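Local coordinates for protein malonate decarboxylase subunit alpha (Acinetobacter baumannii ATCC 17978, PDB 6MPR) that probably acts as the carrier-protein transferase subunit of malonate decarboxylase, passing the acyl carrier from its acetyl thioester to malonate, at residues Y359-F364 and G426-V431; S265-I270 and W298-H303; S78-N83 and F106-A111; G59-L64 and D89-M94. One frame throughout, in Å; residues are numbered along the deposited sequence. Where two conformers were deposited one is given.

Interaction 1: residues Y359-F364 and G426-V431; sequences YAVDLF and GKKLVV
Leu363 and Leu429 pack against each other where two parallel strands begin, and their face of the sheet is the tight part of the contact. Leu363 carries CG anti to its own N (chi1 177°), and from there CD1 reaches both Leu429 CB and Val431 CG2, each at 3.9 Å. Helix 244-261 covers this face, with Ile257 touching Leu363 and Val431. Beneath the side chains the strands are laced by three backbone bonds: Leu429 N to Asp362 O at 3.0 Å, Phe364 N to Leu429 O at 2.9 Å, and Val431 N to Phe364 O at 2.8 Å. The other face is looser. Val430 comes up to the edge of the Phe364 ring, and CG1 stays 4.4 Å from CD2. Before the strands begin, Lys428 bridges the two chains: its extended side chain passes across segment 359-364, with CG 3.5 Å from Asp362 O and CE near the Leu363-Phe364 peptide. The amino end finds its strong partners outside the pair, in the carbonyls of Gly357 and Met394, while a water that donates to Leu363 O makes a weak link to NZ. Asp362, for its part, is anchored by Thr405 and by the backbone of Gln264. A buried amine that meets only oxygen acceptors among these partners is probably protonated, and main-chain carbonyls share in stabilising its charge.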
# COMPACT_ATOMS: atom_id res chain seq x y z
N TYR A 359 7.08 1.24 0.48
CA TYR A 359 7.48 0.85 1.82
C TYR A 359 8.80 0.11 1.90
O TYR A 359 9.39 0.06 2.99
CB TYR A 359 6.41 -0.05 2.46
CG TYR A 359 5.41 0.66 3.32
CD1 TYR A 359 5.80 1.34 4.46
CD2 TYR A 359 4.06 0.62 3.02
CE1 TYR A 359 4.87 1.97 5.27
CE2 TYR A 359 3.13 1.24 3.83
CZ TYR A 359 3.55 1.91 4.95
OH TYR A 359 2.63 2.52 5.76
N ALA A 360 9.27 -0.50 0.82
CA ALA A 360 10.36 -1.46 0.90
C ALA A 360 11.63 -1.07 0.16
O ALA A 360 12.66 -1.74 0.36
CB ALA A 360 9.91 -2.84 0.40
N VAL A 361 11.63 -0.03 -0.68
CA VAL A 361 12.84 0.31 -1.42
C VAL A 361 13.44 1.61 -0.89
O VAL A 361 12.75 2.48 -0.33
CB VAL A 361 12.64 0.39 -2.94
CG1 VAL A 361 12.04 -0.91 -3.49
CG2 VAL A 361 11.82 1.60 -3.34
N ASP A 362 14.76 1.75 -1.10
CA ASP A 362 15.50 2.91 -0.60
C ASP A 362 15.20 4.18 -1.38
O ASP A 362 15.33 5.28 -0.83
CB ASP A 362 17.01 2.67 -0.71
CG ASP A 362 17.55 1.68 0.28
OD1 ASP A 362 16.91 1.43 1.33
OD2 ASP A 362 18.66 1.17 0.03
N LEU A 363 14.85 4.06 -2.66
CA LEU A 363 14.97 5.22 -3.53
C LEU A 363 13.97 5.14 -4.68
O LEU A 363 13.70 4.06 -5.22
CB LEU A 363 16.41 5.33 -4.07
CG LEU A 363 16.73 6.46 -5.08
CD1 LEU A 363 18.12 7.01 -4.80
CD2 LEU A 363 16.63 5.96 -6.51
N PHE A 364 13.43 6.31 -5.03
CA PHE A 364 12.79 6.55 -6.31
C PHE A 364 13.56 7.64 -7.05
O PHE A 364 14.05 8.59 -6.43
CB PHE A 364 11.32 6.98 -6.14
CG PHE A 364 10.70 7.53 -7.40
CD1 PHE A 364 10.40 6.70 -8.46
CD2 PHE A 364 10.42 8.88 -7.51
CE1 PHE A 364 9.83 7.19 -9.61
CE2 PHE A 364 9.87 9.39 -8.67
CZ PHE A 364 9.56 8.54 -9.72
N GLY A 426 14.39 8.28 9.72
CA GLY A 426 14.94 8.33 8.39
C GLY A 426 13.90 8.81 7.40
O GLY A 426 12.76 9.14 7.75
N LYS A 427 14.32 8.85 6.13
CA LYS A 427 13.47 9.30 5.03
C LYS A 427 13.81 8.50 3.78
O LYS A 427 14.97 8.15 3.54
CB LYS A 427 13.66 10.80 4.73
CG LYS A 427 13.57 11.74 5.93
CD LYS A 427 13.71 13.19 5.46
CE LYS A 427 13.40 14.19 6.57
NZ LYS A 427 14.51 14.34 7.55
N LYS A 428 12.80 8.22 2.97
CA LYS A 428 13.10 7.58 1.70
C LYS A 428 13.72 8.61 0.75
O LYS A 428 13.35 9.79 0.76
CB LYS A 428 11.85 6.99 1.09
CG LYS A 428 12.02 6.22 -0.21
CD LYS A 428 10.64 6.14 -0.86
CE LYS A 428 10.66 5.55 -2.23
NZ LYS A 428 9.25 5.35 -2.67
N LEU A 429 14.65 8.15 -0.09
CA LEU A 429 15.25 9.03 -1.09
C LEU A 429 14.31 9.18 -2.27
O LEU A 429 13.81 8.20 -2.82
CB LEU A 429 16.60 8.50 -1.56
CG LEU A 429 17.77 8.58 -0.56
CD1 LEU A 429 17.55 7.63 0.63
CD2 LEU A 429 19.09 8.30 -1.27
N VAL A 430 14.05 10.43 -2.65
CA VAL A 430 13.17 10.77 -3.76
C VAL A 430 13.96 11.76 -4.61
O VAL A 430 14.24 12.88 -4.17
CB VAL A 430 11.85 11.37 -3.27
CG1 VAL A 430 11.05 11.96 -4.41
CG2 VAL A 430 11.04 10.30 -2.55
N VAL A 431 14.36 11.32 -5.81
CA VAL A 431 15.25 12.08 -6.68
C VAL A 431 14.46 12.59 -7.88
O VAL A 431 13.84 11.80 -8.60
CB VAL A 431 16.44 11.23 -7.15
CG1 VAL A 431 17.43 12.09 -7.95
CG2 VAL A 431 17.10 10.54 -5.96
O HOH W 1 10.71 4.08 -5.03

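Interaction 2: residues S265-I270 and W298-H303; sequences SLNHGI and WTLNPH
Leu266 places CG between its backbone N and carbonyl carbon (chi1 73°), and Trp298 swings its indole beside its own backbone N, which together bring the leucine over the aromatic face. Leu266 CD2 stands 3.5 Å from the centroid of the Trp298 six-membered ring, almost on the ring normal, a CH-pi contact. The far rim of the same indole, CZ3 and CH2, is driven into the face of His268. This T-shaped pair has its centroids 4.9 Å apart and its planes at 82°. Tyr258 and Glu278 hold the two ring nitrogens of His268 and so fix its rotation, and Glu278 also binds His303 ND1. His303 is sandwiched: Leu300 CD2 covers one face and Ile270 CD1 the opposite one, offset toward the rim. On the other side of the strands, Asn267 ND2 donates to Thr299 O over 2.7 Å, practically straight at 177°, extending the pairing beyond the backbone bond from Thr299 N to Leu266 O (3.2 Å). Burial has a price, for His268 N and Thr299 OG1 have no hydrogen-bond partner in the model. Parallel neighbours joined through helix 272-287, strands 265-268 and 297-299 form the beta-alpha-beta unit typical of open alpha/beta sheets.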
# COMPACT_ATOMS: atom_id res chain seq x y z
N SER A 265 18.17 -0.79 -2.97
CA SER A 265 16.89 -1.12 -3.59
C SER A 265 16.28 0.16 -4.15
O SER A 265 16.44 1.23 -3.57
CB SER A 265 15.94 -1.77 -2.59
OG SER A 265 15.78 -0.96 -1.44
N LEU A 266 15.59 0.04 -5.28
CA LEU A 266 15.15 1.27 -5.94
C LEU A 266 14.13 0.97 -7.03
O LEU A 266 13.99 -0.17 -7.49
CB LEU A 266 16.34 2.03 -6.54
CG LEU A 266 17.02 1.47 -7.80
CD1 LEU A 266 18.06 2.45 -8.27
CD2 LEU A 266 17.68 0.08 -7.58
N ASN A 267 13.43 2.02 -7.43
CA ASN A 267 12.65 2.09 -8.65
C ASN A 267 13.19 3.21 -9.54
O ASN A 267 13.60 4.27 -9.04
CB ASN A 267 11.18 2.32 -8.33
CG ASN A 267 10.34 2.64 -9.57
OD1 ASN A 267 9.97 3.80 -9.80
ND2 ASN A 267 10.00 1.61 -10.35
N HIS A 268 13.21 2.97 -10.84
CA HIS A 268 13.51 3.97 -11.86
C HIS A 268 12.22 4.34 -12.58
O HIS A 268 11.55 3.45 -13.12
CB HIS A 268 14.48 3.45 -12.92
CG HIS A 268 15.91 3.42 -12.50
ND1 HIS A 268 16.90 2.97 -13.35
CD2 HIS A 268 16.52 3.82 -11.37
CE1 HIS A 268 18.07 3.07 -12.73
NE2 HIS A 268 17.87 3.60 -11.54
N GLY A 269 11.91 5.63 -12.63
CA GLY A 269 10.94 6.11 -13.61
C GLY A 269 11.54 6.02 -15.01
O GLY A 269 12.68 6.43 -15.24
N ILE A 270 10.78 5.46 -15.95
CA ILE A 270 11.34 5.14 -17.26
C ILE A 270 11.67 6.43 -18.03
O ILE A 270 10.87 7.37 -18.08
CB ILE A 270 10.37 4.24 -18.05
CG1 ILE A 270 10.91 3.96 -19.45
CG2 ILE A 270 8.99 4.87 -18.16
CD1 ILE A 270 11.92 2.87 -19.49
N TRP A 298 15.09 -4.61 -7.08
CA TRP A 298 14.35 -3.63 -7.86
C TRP A 298 12.84 -3.86 -7.82
O TRP A 298 12.37 -5.01 -7.77
CB TRP A 298 14.82 -3.66 -9.32
CG TRP A 298 16.28 -3.33 -9.53
CD1 TRP A 298 17.37 -4.08 -9.14
CD2 TRP A 298 16.79 -2.20 -10.22
NE1 TRP A 298 18.53 -3.45 -9.54
CE2 TRP A 298 18.20 -2.30 -10.22
CE3 TRP A 298 16.19 -1.09 -10.84
CZ2 TRP A 298 19.02 -1.34 -10.81
CZ3 TRP A 298 17.01 -0.14 -11.43
CH2 TRP A 298 18.42 -0.28 -11.42
N THR A 299 12.10 -2.76 -7.84
CA THR A 299 10.70 -2.76 -8.23
C THR A 299 10.65 -2.07 -9.58
O THR A 299 10.87 -0.85 -9.67
CB THR A 299 9.81 -2.05 -7.20
OG1 THR A 299 10.30 -0.72 -7.00
CG2 THR A 299 9.84 -2.80 -5.88
N LEU A 300 10.39 -2.84 -10.63
CA LEU A 300 10.61 -2.35 -11.98
C LEU A 300 9.95 -3.30 -12.98
O LEU A 300 9.90 -4.51 -12.74
CB LEU A 300 12.12 -2.26 -12.29
CG LEU A 300 12.53 -1.32 -13.43
CD1 LEU A 300 12.60 0.11 -12.91
CD2 LEU A 300 13.86 -1.77 -13.98
N ASN A 301 9.47 -2.76 -14.10
CA ASN A 301 9.11 -3.66 -15.19
C ASN A 301 10.38 -4.23 -15.81
O ASN A 301 11.50 -3.81 -15.49
CB ASN A 301 8.23 -2.95 -16.20
CG ASN A 301 6.77 -2.96 -15.79
OD1 ASN A 301 6.44 -3.34 -14.66
ND2 ASN A 301 5.88 -2.55 -16.69
N PRO A 302 10.26 -5.27 -16.67
CA PRO A 302 11.50 -5.83 -17.26
C PRO A 302 12.07 -4.95 -18.37
O PRO A 302 11.91 -5.20 -19.58
CB PRO A 302 11.04 -7.19 -17.79
CG PRO A 302 9.66 -7.42 -17.24
CD PRO A 302 9.09 -6.06 -17.09
N HIS A 303 12.74 -3.87 -17.97
CA HIS A 303 13.33 -2.95 -18.93
C HIS A 303 14.35 -3.71 -19.77
O HIS A 303 15.25 -4.35 -19.20
CB HIS A 303 14.05 -1.80 -18.22
CG HIS A 303 13.16 -0.84 -17.51
ND1 HIS A 303 13.63 0.34 -16.96
CD2 HIS A 303 11.83 -0.86 -17.25
CE1 HIS A 303 12.63 0.99 -16.39
NE2 HIS A 303 11.53 0.29 -16.56

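Interaction 3: residues S78-N83 and F106-A111; sequences SLAQTN and FEKGIA
Leu79, in the last part of helix 73-79, has its carbonyl oxygen against the methyl tip of Ile110, with O 3.6 Å from CD1. That oxygen is already gripped from within its own segment: Thr82 N bonds to Leu79 O at 3.1 Å, and Thr82 OG1 reaches the same Leu79 O at 2.7 Å, lying in the carbonyl plane. The leucine side chain turns to a different task, packing on Leu87, Leu90 and Leu105. At Ala80 the contact becomes polar. Lys108 stretches out an extended chain from the end of the facing helix, and its NZ donates to Ala80 O over 3.0 Å. The donor approaches from above the carbonyl plane, 41° out of it, and on the way Lys108 CD passes 3.4 Å from the same Ala80 O, so the aliphatic part of the lysine also lies against the turn. Gln81 hangs at the solvent side, its amide end close to the Lys108 amine. Thr82 closes the turn with OG1 between its N and carbonyl carbon (chi1 58°), a torsion that aims the hydroxyl back at Leu79 and leaves it 3.8 Å from Ile110 CD1. Ile110 thus pushes its methyl against a rim of backbone and hydroxyl oxygens, while Leu90 and Leu105 supply its apolar neighbours. Asn83 then leads the chain off, its N bonded to Glu53. The arrangement joins two helix ends: a type I beta turn from Leu79 to Thr82 lies where helix 73-79 gives way to loop, and a Schellman motif, with Gly109 at positive phi (81°), terminates helix 100-107.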
# COMPACT_ATOMS: atom_id res chain seq x y z
N SER A 78 -16.52 -2.02 -27.32
CA SER A 78 -17.92 -2.46 -27.31
C SER A 78 -18.76 -1.54 -26.44
O SER A 78 -19.86 -1.14 -26.83
CB SER A 78 -18.02 -3.91 -26.82
OG SER A 78 -17.36 -4.84 -27.69
N LEU A 79 -18.26 -1.18 -25.25
CA LEU A 79 -19.01 -0.28 -24.38
C LEU A 79 -19.33 1.03 -25.09
O LEU A 79 -20.44 1.56 -24.97
CB LEU A 79 -18.22 -0.03 -23.09
CG LEU A 79 -18.92 0.82 -22.03
CD1 LEU A 79 -20.16 0.10 -21.53
CD2 LEU A 79 -17.97 1.10 -20.87
N ALA A 80 -18.38 1.55 -25.87
CA ALA A 80 -18.60 2.79 -26.61
C ALA A 80 -19.61 2.64 -27.74
O ALA A 80 -20.01 3.66 -28.32
CB ALA A 80 -17.28 3.31 -27.17
N GLN A 81 -20.03 1.41 -28.08
CA GLN A 81 -21.06 1.17 -29.10
C GLN A 81 -22.43 0.88 -28.50
O GLN A 81 -23.38 0.64 -29.26
CB GLN A 81 -20.64 0.01 -30.00
CG GLN A 81 -19.36 0.26 -30.77
CD GLN A 81 -19.47 1.50 -31.66
OE1 GLN A 81 -20.45 1.68 -32.38
NE2 GLN A 81 -18.45 2.36 -31.59
N THR A 82 -22.57 0.90 -27.18
CA THR A 82 -23.88 0.68 -26.58
C THR A 82 -24.79 1.89 -26.78
O THR A 82 -24.34 2.99 -27.13
CB THR A 82 -23.75 0.36 -25.08
OG1 THR A 82 -23.08 1.44 -24.41
CG2 THR A 82 -22.97 -0.93 -24.86
N ASN A 83 -26.07 1.66 -26.57
CA ASN A 83 -27.11 2.67 -26.76
C ASN A 83 -27.11 3.63 -25.57
O ASN A 83 -27.34 3.20 -24.44
CB ASN A 83 -28.45 1.97 -26.87
CG ASN A 83 -29.60 2.93 -27.24
OD1 ASN A 83 -29.50 4.14 -27.07
ND2 ASN A 83 -30.69 2.36 -27.71
N PHE A 106 -17.48 9.67 -22.97
CA PHE A 106 -18.00 10.92 -22.45
C PHE A 106 -18.58 11.78 -23.55
O PHE A 106 -19.67 12.35 -23.39
CB PHE A 106 -16.90 11.65 -21.68
CG PHE A 106 -16.37 10.84 -20.51
CD1 PHE A 106 -15.35 9.91 -20.69
CD2 PHE A 106 -16.93 10.99 -19.25
CE1 PHE A 106 -14.89 9.15 -19.62
CE2 PHE A 106 -16.48 10.24 -18.19
CZ PHE A 106 -15.44 9.31 -18.37
N GLU A 107 -17.89 11.87 -24.69
CA GLU A 107 -18.45 12.57 -25.84
C GLU A 107 -19.82 12.01 -26.21
O GLU A 107 -20.74 12.77 -26.54
CB GLU A 107 -17.49 12.47 -27.02
CG GLU A 107 -17.85 13.36 -28.18
CD GLU A 107 -16.78 13.33 -29.24
OE1 GLU A 107 -15.63 13.00 -28.90
OE2 GLU A 107 -17.10 13.63 -30.42
N LYS A 108 -19.98 10.69 -26.15
CA LYS A 108 -21.21 10.06 -26.61
C LYS A 108 -22.33 10.06 -25.56
O LYS A 108 -23.43 9.59 -25.85
CB LYS A 108 -20.93 8.61 -27.04
CG LYS A 108 -20.11 8.48 -28.31
CD LYS A 108 -19.83 7.03 -28.67
CE LYS A 108 -19.37 6.92 -30.12
NZ LYS A 108 -19.05 5.52 -30.49
N GLY A 109 -22.08 10.56 -24.35
CA GLY A 109 -23.12 10.58 -23.34
C GLY A 109 -23.32 9.27 -22.63
O GLY A 109 -24.34 9.10 -21.95
N ILE A 110 -22.39 8.33 -22.77
CA ILE A 110 -22.48 7.06 -22.05
C ILE A 110 -21.94 7.21 -20.64
O ILE A 110 -22.57 6.77 -19.67
CB ILE A 110 -21.74 5.97 -22.84
CG1 ILE A 110 -22.47 5.71 -24.17
CG2 ILE A 110 -21.59 4.71 -21.98
CD1 ILE A 110 -21.67 4.93 -25.20
N ALA A 111 -20.79 7.86 -20.50
CA ALA A 111 -20.15 8.13 -19.22
C ALA A 111 -20.24 9.61 -18.89
O ALA A 111 -20.30 10.46 -19.79
CB ALA A 111 -18.68 7.69 -19.24

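Interaction 4: residues G59-L64 and D89-M94; sequences GDKVVL and DLHMIM
Lys61, Val62 and Val63 pair in parallel register with His91, Met92 and Ile93, their strand axes 34° apart, through a ladder of four backbone bonds that runs from His91 N to Asp60 O (2.9 Å) up to Leu64 N to Ile93 O (3.2 Å). On one face Lys61 and His91 lie side by side, and Lys61 CB touches Ile93 CD1 at 3.7 Å. Water 2 sits in the plane of the imidazole, 2.8 Å from His91 ND1, and forms a weak bond with Lys61 NZ; Asp115 takes the other ring nitrogen, so the ring is held at both. Farther along this face, Val63 CG2 packs on the beta carbon of Ile93. The two strands are the flanks of a beta-alpha-beta unit whose connection contains helix 73-79, within a larger parallel sheet. On the other face Met92 does the joining. Bent at both chi2 and chi3, it carries its methyl over the neighbouring strand, where CE is 3.9 Å from Val62 CG1 and 3.7 Å from Leu64 CB. Helix 100-107 covers this side with Leu105 and Phe106 on Met92. Met94 CE lies 3.8 Å from Leu64 CD2 and 3.6 Å from Leu64 O, a buried carbonyl oxygen with no hydrogen-bond partner in the model.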
# COMPACT_ATOMS: atom_id res chain seq x y z
N GLY A 59 -25.66 5.04 -14.11
CA GLY A 59 -25.11 5.43 -12.82
C GLY A 59 -24.13 4.45 -12.22
O GLY A 59 -23.52 4.77 -11.19
N ASP A 60 -23.95 3.28 -12.82
CA ASP A 60 -23.00 2.30 -12.27
C ASP A 60 -21.60 2.87 -12.21
O ASP A 60 -21.16 3.57 -13.13
CB ASP A 60 -22.97 1.05 -13.15
CG ASP A 60 -23.95 -0.01 -12.70
OD1 ASP A 60 -24.58 0.16 -11.65
OD2 ASP A 60 -24.05 -1.03 -13.42
N LYS A 61 -20.87 2.54 -11.14
CA LYS A 61 -19.42 2.65 -11.13
C LYS A 61 -18.83 1.48 -11.91
O LYS A 61 -19.00 0.33 -11.53
CB LYS A 61 -18.89 2.66 -9.69
CG LYS A 61 -19.35 3.86 -8.88
CD LYS A 61 -18.80 3.79 -7.45
CE LYS A 61 -19.36 4.90 -6.57
NZ LYS A 61 -20.85 4.87 -6.51
N VAL A 62 -18.12 1.78 -13.00
CA VAL A 62 -17.62 0.77 -13.92
C VAL A 62 -16.12 0.92 -13.95
O VAL A 62 -15.61 1.94 -14.43
CB VAL A 62 -18.21 0.94 -15.33
CG1 VAL A 62 -17.63 -0.11 -16.29
CG2 VAL A 62 -19.75 0.85 -15.26
N VAL A 63 -15.41 -0.07 -13.44
CA VAL A 63 -13.96 -0.15 -13.62
C VAL A 63 -13.69 -0.72 -15.00
O VAL A 63 -14.23 -1.77 -15.36
CB VAL A 63 -13.34 -1.05 -12.53
CG1 VAL A 63 -11.86 -1.33 -12.84
CG2 VAL A 63 -13.48 -0.39 -11.15
N LEU A 64 -12.84 -0.04 -15.77
CA LEU A 64 -12.52 -0.45 -17.13
C LEU A 64 -11.01 -0.44 -17.26
O LEU A 64 -10.37 0.57 -16.97
CB LEU A 64 -13.14 0.50 -18.17
CG LEU A 64 -12.72 0.30 -19.64
CD1 LEU A 64 -13.08 -1.09 -20.09
CD2 LEU A 64 -13.41 1.34 -20.53
N ASP A 89 -24.69 8.12 -17.84
CA ASP A 89 -24.25 8.53 -16.49
C ASP A 89 -23.39 7.47 -15.83
O ASP A 89 -23.38 7.34 -14.60
CB ASP A 89 -25.45 8.87 -15.60
CG ASP A 89 -26.14 10.14 -16.04
OD1 ASP A 89 -25.59 11.23 -15.78
OD2 ASP A 89 -27.20 10.04 -16.68
N LEU A 90 -22.66 6.71 -16.64
CA LEU A 90 -21.68 5.78 -16.09
C LEU A 90 -20.58 6.55 -15.37
O LEU A 90 -20.13 7.60 -15.83
CB LEU A 90 -21.08 4.90 -17.19
CG LEU A 90 -22.04 3.91 -17.85
CD1 LEU A 90 -21.30 2.88 -18.67
CD2 LEU A 90 -22.96 3.25 -16.80
N HIS A 91 -20.17 6.04 -14.22
CA HIS A 91 -19.08 6.62 -13.44
C HIS A 91 -17.89 5.71 -13.72
O HIS A 91 -17.82 4.59 -13.20
CB HIS A 91 -19.45 6.70 -11.96
CG HIS A 91 -18.38 7.24 -11.07
ND1 HIS A 91 -18.64 7.63 -9.78
CD2 HIS A 91 -17.05 7.43 -11.26
CE1 HIS A 91 -17.52 8.07 -9.22
NE2 HIS A 91 -16.54 7.95 -10.09
N MET A 92 -16.98 6.18 -14.57
CA MET A 92 -15.85 5.34 -14.96
C MET A 92 -14.75 5.46 -13.93
O MET A 92 -14.44 6.55 -13.44
CB MET A 92 -15.32 5.73 -16.34
CG MET A 92 -16.39 5.70 -17.43
SD MET A 92 -17.28 4.12 -17.55
CE MET A 92 -15.91 3.01 -17.93
N ILE A 93 -14.15 4.32 -13.61
CA ILE A 93 -13.02 4.22 -12.69
C ILE A 93 -11.90 3.55 -13.46
O ILE A 93 -11.99 2.36 -13.78
CB ILE A 93 -13.38 3.44 -11.42
CG1 ILE A 93 -14.53 4.14 -10.69
CG2 ILE A 93 -12.17 3.36 -10.48
CD1 ILE A 93 -15.21 3.29 -9.64
N MET A 94 -10.86 4.32 -13.79
CA MET A 94 -9.85 3.79 -14.69
C MET A 94 -8.45 4.11 -14.19
O MET A 94 -8.11 5.29 -14.05
CB MET A 94 -10.05 4.36 -16.09
CG MET A 94 -11.44 4.07 -16.68
SD MET A 94 -11.61 4.65 -18.36
CE MET A 94 -10.54 3.47 -19.17
O HOH W 2 -21.18 7.45 -8.60

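Overall arrangement
From the N terminus, interaction 4 opens at 59-64 and interaction 3 at 78-83; interaction 4 closes at 89-94 before interaction 3 closes at 106-111, so the two cross. They touch, Ile110 O bonding to Leu90 N, and together tie two helix ends to the parallel sheet of the N-terminal half. Well along the chain, interaction 2 closes a loop of similar length between 265-270 and 298-303, and interaction 1 follows in series, bringing 426-431 back to 359-364. These two share a second, mixed sheet, in which strands 265-268 and 363-366 are neighbours, and both touch the second subunit. Interactions 2 and 4 have centres about 31 Å apart.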